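LEOA (Escherichia coli, PDB 4AUR) is a bacterial dynamin that probably binds and hydrolyses GTP, with a long helical stalk joined to its GTPase domain. Local coordinates at residues Ala13-Leu18 with Ala48-Val53; Thr43-Ala48 with Thr273-Val278; Gln390-Asp395 with Gln533-Val538. All coordinates share one frame; numbering follows the deposited sequence.

Contact 1: Ala13-Leu18 with Ala48-Val53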
loop_
_atom_site.group_PDB
_atom_site.type_symbol
_atom_site.label_atom_id
_atom_site.label_comp_id
_atom_site.label_asym_id
_atom_site.label_seq_id
_atom_site.Cartn_x
_atom_site.Cartn_y
_atom_site.Cartn_z
ATOM N N ALA A 13 -4.031 30.717 -0.443
ATOM C CA ALA A 13 -3.514 29.361 -0.358
ATOM C C ALA A 13 -4.285 28.556 0.667
ATOM O O ALA A 13 -4.579 27.404 0.442
ATOM C CB ALA A 13 -2.037 29.349 -0.035
ATOM N N ALA A 14 -4.615 29.168 1.790
ATOM C CA ALA A 14 -5.321 28.481 2.875
ATOM C C ALA A 14 -6.732 28.117 2.475
ATOM O O ALA A 14 -7.237 27.063 2.834
ATOM C CB ALA A 14 -5.355 29.339 4.128
ATOM N N ILE A 15 -7.366 29.016 1.746
ATOM C CA ILE A 15 -8.648 28.740 1.174
ATOM C C ILE A 15 -8.535 27.574 0.190
ATOM O O ILE A 15 -9.335 26.648 0.258
ATOM C CB ILE A 15 -9.214 29.985 0.518
ATOM C CG1 ILE A 15 -9.727 30.923 1.587
ATOM C CG2 ILE A 15 -10.360 29.629 -0.412
ATOM C CD1 ILE A 15 -9.930 32.330 1.075
ATOM N N ASN A 16 -7.544 27.572 -0.689
ATOM C CA ASN A 16 -7.386 26.425 -1.564
ATOM C C ASN A 16 -7.236 25.135 -0.785
ATOM O O ASN A 16 -7.983 24.181 -1.015
ATOM C CB ASN A 16 -6.188 26.567 -2.474
ATOM C CG ASN A 16 -6.466 27.455 -3.677
ATOM O OD1 ASN A 16 -7.617 27.617 -4.130
ATOM N ND2 ASN A 16 -5.395 28.042 -4.209
ATOM N N SER A 17 -6.293 25.115 0.154
ATOM C CA SER A 17 -6.037 23.937 0.939
ATOM C C SER A 17 -7.333 23.404 1.568
ATOM O O SER A 17 -7.496 22.195 1.745
ATOM C CB SER A 17 -5.023 24.242 2.014
ATOM O OG SER A 17 -5.651 24.893 3.118
ATOM N N LEU A 18 -8.275 24.292 1.871
ATOM C CA LEU A 18 -9.561 23.866 2.410
ATOM C C LEU A 18 -10.508 23.349 1.339
ATOM O O LEU A 18 -11.315 22.474 1.595
ATOM C CB LEU A 18 -10.215 25.014 3.162
ATOM C CG LEU A 18 -9.643 25.314 4.528
ATOM C CD1 LEU A 18 -10.242 26.595 5.049
ATOM C CD2 LEU A 18 -9.936 24.145 5.455
ATOM N N ALA A 48 -15.784 32.388 6.585
ATOM C CA ALA A 48 -15.243 33.159 7.695
ATOM C C ALA A 48 -13.883 33.696 7.352
ATOM O O ALA A 48 -13.569 34.818 7.701
ATOM C CB ALA A 48 -15.157 32.311 8.944
ATOM N N ILE A 49 -13.079 32.904 6.655
ATOM C CA ILE A 49 -11.686 33.270 6.396
ATOM C C ILE A 49 -11.549 34.411 5.413
ATOM O O ILE A 49 -10.643 35.214 5.544
ATOM C CB ILE A 49 -10.878 32.069 5.893
ATOM C CG1 ILE A 49 -10.359 31.274 7.086
ATOM C CG2 ILE A 49 -9.686 32.513 5.058
ATOM C CD1 ILE A 49 -9.680 29.967 6.714
ATOM N N GLU A 50 -12.413 34.424 4.401
ATOM C CA GLU A 50 -12.482 35.494 3.404
ATOM C C GLU A 50 -12.488 36.897 4.024
ATOM O O GLU A 50 -11.830 37.803 3.521
ATOM C CB GLU A 50 -13.743 35.336 2.537
ATOM C CG GLU A 50 -13.635 34.323 1.404
ATOM C CD GLU A 50 -12.687 34.771 0.306
ATOM O OE1 GLU A 50 -12.095 35.880 0.422
ATOM O OE2 GLU A 50 -12.533 34.007 -0.687
ATOM N N SER A 51 -13.229 37.069 5.112
ATOM C CA SER A 51 -13.284 38.357 5.808
ATOM C C SER A 51 -11.918 38.837 6.289
ATOM O O SER A 51 -11.539 39.990 6.063
ATOM C CB SER A 51 -14.185 38.274 7.041
ATOM O OG SER A 51 -13.851 39.334 7.918
ATOM N N ASP A 52 -11.206 37.934 6.962
ATOM C CA ASP A 52 -10.013 38.263 7.722
ATOM C C ASP A 52 -8.998 39.138 6.972
ATOM O O ASP A 52 -8.862 39.061 5.742
ATOM C CB ASP A 52 -9.358 36.979 8.236
ATOM C CG ASP A 52 -10.107 36.366 9.439
ATOM O OD1 ASP A 52 -11.361 36.295 9.437
ATOM O OD2 ASP A 52 -9.431 35.956 10.405
ATOM N N VAL A 53 -8.315 39.982 7.748
ATOM C CA VAL A 53 -7.336 40.930 7.253
ATOM C C VAL A 53 -6.073 40.787 8.080
ATOM O O VAL A 53 -6.130 40.307 9.214
ATOM C CB VAL A 53 -7.827 42.391 7.410
ATOM C CG1 VAL A 53 -9.210 42.593 6.803
ATOM C CG2 VAL A 53 -7.865 42.805 8.869
#

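Contact 2: Thr43-Ala48 with Thr273-Val278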
loop_
_atom_site.group_PDB
_atom_site.type_symbol
_atom_site.label_atom_id
_atom_site.label_comp_id
_atom_site.label_asym_id
_atom_site.label_seq_id
_atom_site.Cartn_x
_atom_site.Cartn_y
_atom_site.Cartn_z
ATOM N N THR A 43 -16.895 24.543 4.193
ATOM C CA THR A 43 -17.410 25.715 3.471
ATOM C C THR A 43 -17.564 26.959 4.371
ATOM O O THR A 43 -17.066 28.025 4.035
ATOM C CB THR A 43 -18.773 25.413 2.837
ATOM O OG1 THR A 43 -18.650 24.305 1.953
ATOM C CG2 THR A 43 -19.290 26.601 2.052
ATOM N N SER A 44 -18.229 26.810 5.518
ATOM C CA SER A 44 -18.327 27.892 6.512
ATOM C C SER A 44 -16.970 28.493 6.885
ATOM O O SER A 44 -16.813 29.719 6.934
ATOM C CB SER A 44 -19.020 27.412 7.797
ATOM O OG SER A 44 -20.388 27.067 7.589
ATOM N N ALA A 45 -15.985 27.652 7.156
ATOM C CA ALA A 45 -14.674 28.163 7.537
ATOM C C ALA A 45 -14.035 28.924 6.391
ATOM O O ALA A 45 -13.290 29.871 6.620
ATOM C CB ALA A 45 -13.762 27.045 8.016
ATOM N N ILE A 46 -14.322 28.528 5.157
ATOM C CA ILE A 46 -13.815 29.291 4.016
ATOM C C ILE A 46 -14.401 30.695 3.986
ATOM O O ILE A 46 -13.692 31.665 3.726
ATOM C CB ILE A 46 -14.098 28.596 2.693
ATOM C CG1 ILE A 46 -13.091 27.449 2.511
ATOM C CG2 ILE A 46 -13.957 29.574 1.553
ATOM C CD1 ILE A 46 -13.533 26.397 1.525
ATOM N N ASN A 47 -15.691 30.791 4.298
ATOM C CA ASN A 47 -16.381 32.054 4.285
ATOM C C ASN A 47 -15.893 32.934 5.387
ATOM O O ASN A 47 -15.598 34.101 5.156
ATOM C CB ASN A 47 -17.889 31.842 4.357
ATOM C CG ASN A 47 -18.414 31.151 3.115
ATOM O OD1 ASN A 47 -19.267 30.253 3.165
ATOM N ND2 ASN A 47 -17.865 31.543 1.984
ATOM N N ALA A 48 -15.784 32.388 6.585
ATOM C CA ALA A 48 -15.243 33.159 7.695
ATOM C C ALA A 48 -13.883 33.696 7.352
ATOM O O ALA A 48 -13.569 34.818 7.701
ATOM C CB ALA A 48 -15.157 32.311 8.944
ATOM N N THR A 273 -10.455 29.062 12.791
ATOM C CA THR A 273 -11.713 28.435 12.343
ATOM C C THR A 273 -11.915 26.987 12.769
ATOM O O THR A 273 -12.941 26.390 12.438
ATOM C CB THR A 273 -11.798 28.427 10.800
ATOM O OG1 THR A 273 -10.539 28.017 10.236
ATOM C CG2 THR A 273 -12.159 29.796 10.279
ATOM N N GLY A 274 -10.949 26.409 13.478
ATOM C CA GLY A 274 -11.077 25.053 14.001
ATOM C C GLY A 274 -10.860 23.963 12.960
ATOM O O GLY A 274 -11.246 22.834 13.161
HETATM N N MSE A 275 -10.210 24.306 11.866
HETATM C CA MSE A 275 -10.024 23.413 10.728
HETATM C C MSE A 275 -8.691 22.712 10.773
HETATM O O MSE A 275 -8.469 21.724 10.065
HETATM C CB MSE A 275 -10.077 24.232 9.452
HETATM C CG MSE A 275 -11.481 24.678 9.119
HETATM SE SE MSE A 275 -12.651 23.157 8.656
HETATM C CE MSE A 275 -13.811 23.234 10.245
ATOM N N ASP A 276 -7.780 23.214 11.602
ATOM C CA ASP A 276 -6.551 22.489 11.881
ATOM C C ASP A 276 -6.880 21.042 12.226
ATOM O O ASP A 276 -6.305 20.120 11.686
ATOM C CB ASP A 276 -5.765 23.141 13.026
ATOM C CG ASP A 276 -6.626 23.418 14.264
ATOM O OD1 ASP A 276 -7.874 23.555 14.122
ATOM O OD2 ASP A 276 -6.058 23.524 15.384
ATOM N N VAL A 277 -7.829 20.867 13.124
ATOM C CA VAL A 277 -8.177 19.588 13.677
ATOM C C VAL A 277 -8.867 18.723 12.609
ATOM O O VAL A 277 -8.519 17.543 12.430
ATOM C CB VAL A 277 -9.077 19.821 14.907
ATOM C CG1 VAL A 277 -9.718 18.547 15.399
ATOM C CG2 VAL A 277 -8.273 20.440 16.018
ATOM N N VAL A 278 -9.828 19.315 11.896
ATOM C CA VAL A 278 -10.553 18.620 10.827
ATOM C C VAL A 278 -9.574 18.080 9.786
ATOM O O VAL A 278 -9.670 16.957 9.352
ATOM C CB VAL A 278 -11.578 19.580 10.152
ATOM C CG1 VAL A 278 -12.173 18.981 8.886
ATOM C CG2 VAL A 278 -12.691 19.957 11.131
#

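Contact 3: Gln390-Asp395 with Gln533-Val538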
loop_
_atom_site.group_PDB
_atom_site.type_symbol
_atom_site.label_atom_id
_atom_site.label_comp_id
_atom_site.label_asym_id
_atom_site.label_seq_id
_atom_site.Cartn_x
_atom_site.Cartn_y
_atom_site.Cartn_z
ATOM N N GLN A 390 0.455 -34.790 -8.296
ATOM C CA GLN A 390 0.950 -34.416 -7.009
ATOM C C GLN A 390 1.769 -33.142 -7.047
ATOM O O GLN A 390 1.711 -32.363 -6.116
ATOM C CB GLN A 390 1.780 -35.526 -6.387
ATOM C CG GLN A 390 1.808 -35.439 -4.858
ATOM C CD GLN A 390 0.637 -36.155 -4.192
ATOM O OE1 GLN A 390 -0.087 -36.949 -4.809
ATOM N NE2 GLN A 390 0.461 -35.887 -2.915
ATOM N N ARG A 391 2.545 -32.938 -8.098
ATOM C CA ARG A 391 3.296 -31.697 -8.245
ATOM C C ARG A 391 2.377 -30.518 -8.508
ATOM O O ARG A 391 2.696 -29.391 -8.151
ATOM C CB ARG A 391 4.325 -31.796 -9.362
ATOM C CG ARG A 391 5.623 -32.424 -8.894
ATOM C CD ARG A 391 6.676 -32.489 -9.992
ATOM N NE ARG A 391 6.650 -33.782 -10.674
ATOM C CZ ARG A 391 6.207 -33.990 -11.908
ATOM N NH1 ARG A 391 5.739 -32.988 -12.666
ATOM N NH2 ARG A 391 6.235 -35.228 -12.382
ATOM N N LEU A 392 1.240 -30.775 -9.131
ATOM C CA LEU A 392 0.281 -29.733 -9.377
ATOM C C LEU A 392 -0.389 -29.326 -8.067
ATOM O O LEU A 392 -0.524 -28.148 -7.798
ATOM C CB LEU A 392 -0.747 -30.184 -10.426
ATOM C CG LEU A 392 -2.121 -29.513 -10.466
ATOM C CD1 LEU A 392 -1.998 -28.027 -10.749
ATOM C CD2 LEU A 392 -2.960 -30.199 -11.529
ATOM N N SER A 393 -0.819 -30.296 -7.272
ATOM C CA SER A 393 -1.415 -30.027 -5.978
ATOM C C SER A 393 -0.441 -29.248 -5.121
ATOM O O SER A 393 -0.837 -28.338 -4.427
ATOM C CB SER A 393 -1.770 -31.336 -5.279
ATOM O OG SER A 393 -1.947 -31.179 -3.883
ATOM N N ASP A 394 0.837 -29.587 -5.178
ATOM C CA ASP A 394 1.825 -28.898 -4.362
ATOM C C ASP A 394 2.055 -27.427 -4.753
ATOM O O ASP A 394 2.455 -26.611 -3.915
ATOM C CB ASP A 394 3.152 -29.679 -4.331
ATOM C CG ASP A 394 3.052 -30.982 -3.517
ATOM O OD1 ASP A 394 1.979 -31.249 -2.904
ATOM O OD2 ASP A 394 4.050 -31.744 -3.490
ATOM N N ASP A 395 1.814 -27.068 -6.004
ATOM C CA ASP A 395 2.009 -25.676 -6.370
ATOM C C ASP A 395 0.794 -24.866 -6.009
ATOM O O ASP A 395 0.896 -23.798 -5.446
ATOM C CB ASP A 395 2.292 -25.480 -7.840
ATOM C CG ASP A 395 2.781 -24.089 -8.123
ATOM O OD1 ASP A 395 3.625 -23.619 -7.336
ATOM O OD2 ASP A 395 2.322 -23.458 -9.097
ATOM N N GLN A 533 -8.932 -32.943 -12.951
ATOM C CA GLN A 533 -10.207 -32.297 -13.233
ATOM C C GLN A 533 -10.811 -31.774 -11.915
ATOM O O GLN A 533 -11.332 -30.647 -11.838
ATOM C CB GLN A 533 -11.157 -33.244 -13.948
ATOM C CG GLN A 533 -12.585 -32.718 -14.091
ATOM C CD GLN A 533 -13.405 -33.529 -15.086
ATOM O OE1 GLN A 533 -14.392 -34.174 -14.724
ATOM N NE2 GLN A 533 -12.993 -33.509 -16.345
ATOM N N GLN A 534 -10.702 -32.586 -10.876
ATOM C CA GLN A 534 -11.252 -32.219 -9.594
ATOM C C GLN A 534 -10.635 -30.925 -9.066
ATOM O O GLN A 534 -11.356 -30.039 -8.655
ATOM C CB GLN A 534 -11.128 -33.386 -8.609
ATOM C CG GLN A 534 -12.115 -34.500 -8.921
ATOM C CD GLN A 534 -11.782 -35.834 -8.269
ATOM O OE1 GLN A 534 -10.829 -35.960 -7.477
ATOM N NE2 GLN A 534 -12.588 -36.864 -8.607
HETATM N N MSE A 535 -9.316 -30.798 -9.123
HETATM C CA MSE A 535 -8.647 -29.562 -8.743
HETATM C C MSE A 535 -9.018 -28.408 -9.635
HETATM O O MSE A 535 -9.003 -27.282 -9.212
HETATM C CB MSE A 535 -7.140 -29.702 -8.845
HETATM C CG MSE A 535 -6.597 -30.648 -7.787
HETATM SE SE MSE A 535 -4.627 -30.858 -7.816
HETATM C CE MSE A 535 -4.557 -32.779 -8.244
ATOM N N GLU A 536 -9.312 -28.656 -10.894
ATOM C CA GLU A 536 -9.673 -27.583 -11.788
ATOM C C GLU A 536 -11.004 -26.965 -11.346
ATOM O O GLU A 536 -11.158 -25.740 -11.321
ATOM C CB GLU A 536 -9.767 -28.090 -13.220
ATOM C CG GLU A 536 -10.581 -27.195 -14.128
ATOM C CD GLU A 536 -10.472 -27.590 -15.575
ATOM O OE1 GLU A 536 -11.135 -28.579 -15.965
ATOM O OE2 GLU A 536 -9.724 -26.891 -16.312
ATOM N N GLN A 537 -11.951 -27.835 -11.018
ATOM C CA GLN A 537 -13.227 -27.467 -10.395
ATOM C C GLN A 537 -13.040 -26.534 -9.184
ATOM O O GLN A 537 -13.603 -25.432 -9.122
ATOM C CB GLN A 537 -13.894 -28.753 -9.942
ATOM C CG GLN A 537 -15.393 -28.868 -10.067
ATOM C CD GLN A 537 -15.870 -30.181 -9.431
ATOM O OE1 GLN A 537 -15.177 -31.219 -9.485
ATOM N NE2 GLN A 537 -17.044 -30.136 -8.802
ATOM N N VAL A 538 -12.204 -26.953 -8.247
ATOM C CA VAL A 538 -11.926 -26.150 -7.070
ATOM C C VAL A 538 -11.340 -24.825 -7.437
ATOM O O VAL A 538 -11.670 -23.821 -6.846
ATOM C CB VAL A 538 -10.904 -26.822 -6.157
ATOM C CG1 VAL A 538 -10.550 -25.915 -4.976
ATOM C CG2 VAL A 538 -11.418 -28.190 -5.708
#

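Contact 1: Ala13-Leu18 with Ala48-Val53
Ile-15 and Ile-49 run past each other in opposite directions, so that their flanks rather than their ends make the contact. The CG1 of Ile-15 lies 3.8 Å from the CG2 branch of Ile-49. That branch stands anti to the backbone N of Ile-49, which leaves the longer CG1-CD1 arm to run on toward Leu-18. There the meeting is tip to tip, with CD1 of Ile-49 and CD1 of Leu-18 3.8 Å apart. One isoleucine of helix 38-51 thus touches two side chains a helical turn apart on helix 3-30, one with each of its branches.

Glu-50 closes the outer margin. Its chain bends at chi2 (-69°) and lies across the side chain of Ile-15 at about a right angle, bringing OE2 to 3.6 Å from the Ile-15 methyl CD1. This is van der Waals contact at a solvent-exposed edge, while the three aliphatic residues are buried.

Leu-269 of helix 250-273 covers both Ala-14 and Ile-49 and brings a third helix to the junction. Aliphatic side chains packed between neighbouring helices are typical of a helical bundle, here one formed partly by the two N-terminal helices, just ahead of strand 54-60 of the GTPase sheet.

Contact 2: Thr43-Ala48 with Thr273-Val278
Thr-273 and selenomethionine Met-275 both pack on the single methyl of Ala-45, and Met-275 can be followed outward from its backbone. Its CB is turned toward helix 38-51. CG comes next, anti to the carbonyl carbon of Met-275 (chi1 -74°), and it makes the main touch across the contact, 3.5 Å from CB of Ala-45. The chain then bends at chi2 (-67°), and SE stays beside the same methyl at 4.1 Å. A further bend at chi3 swings the terminal CE of Met-275 back over its own helix, 3.6 Å from CG2 of Val-278.

Thr-273 meets Ala-45 from its own branch point, CB to CB at 3.7 Å. Its CG2 reaches to 3.8 Å from the carbonyl O of Ala-45 and also touches the Ala-48 methyl, CB to CG2 at 4.1 Å. The hydroxyl OG1 turns back to the preceding turn, hydrogen-bonded to the carbonyl oxygens of Leu-269 and Leu-270, which must share its one proton. The small alanine side chain lets the backbones approach closely, with the CA atoms of Ala-45 and Thr-273 5.7 Å apart.

Gly-274, with positive phi, forms a Schellman motif at the junction of helices 250-273 and 275-343. Helix 38-51 therefore packs against this junction, while from helix 3-30 Leu-18 touches Met-275 and Leu-21 touches Val-278.

Contact 3: Gln390-Asp395 with Gln533-Val538
Met-535, a selenomethionine, spans the gap between helices 530-544 and 368-408 and has more surface buried here than any other residue of the two segments. Its first torsion (-69°) puts CG beside the backbone N, and chi2 (-179°) keeps the next step extended, so the side chain reaches straight across before bending at chi3. The selenium does the touching. Leu-392 meets it end to end, with its CG 3.9 Å from SE and its CD2 at 4.1 Å.

Ser-393 supplies the other surface, and it does so with carbon: SE of Met-535 lies 3.8 Å from CA and 3.9 Å from CB of Ser-393. The selenium therefore rests against the helix backbone as well as against side chains. The serine hydroxyl is hydrogen-bonded to OG1 of Thr-448, so its polar end is satisfied outside this apolar patch. With the CA atoms of Ser-393 and Met-535 7.8 Å apart, a long side chain bridges most of the separation.

Two further helices border the pair. Ile-314 of helix 275-343 touches both Leu-392 and Glu-536, and Arg-318 of that helix forms a salt bridge with Glu-536. Ile-444 of helix 430-447 packs on Ser-393 and Val-538, placing the contact within the long helical domain.

How the contacts relate
Contacts 1 and 2 are continuous packing around helix 38-51, with centres about 8 Å apart; their segments share Ala-48, which touches only in contact 2. CB of Leu-18 lies 3.8 Å from CG1 of Ile-46, and CG1 of Ile-49 4.0 Å from CG2 of Thr-273. Contact 1 joins the two N-terminal helices, and contact 2 sets helix 38-51 against the start of helix 275-343, near the GTPase domain, whose strand 54-60 leads into a probable P-loop. Contact 3 lies on the opposite side of the chain's centre, about 63 Å from contact 1 and 59 Å from contact 2, centre to centre. Helix 275-343 links the regions: it starts at contact 2 and borders contact 3.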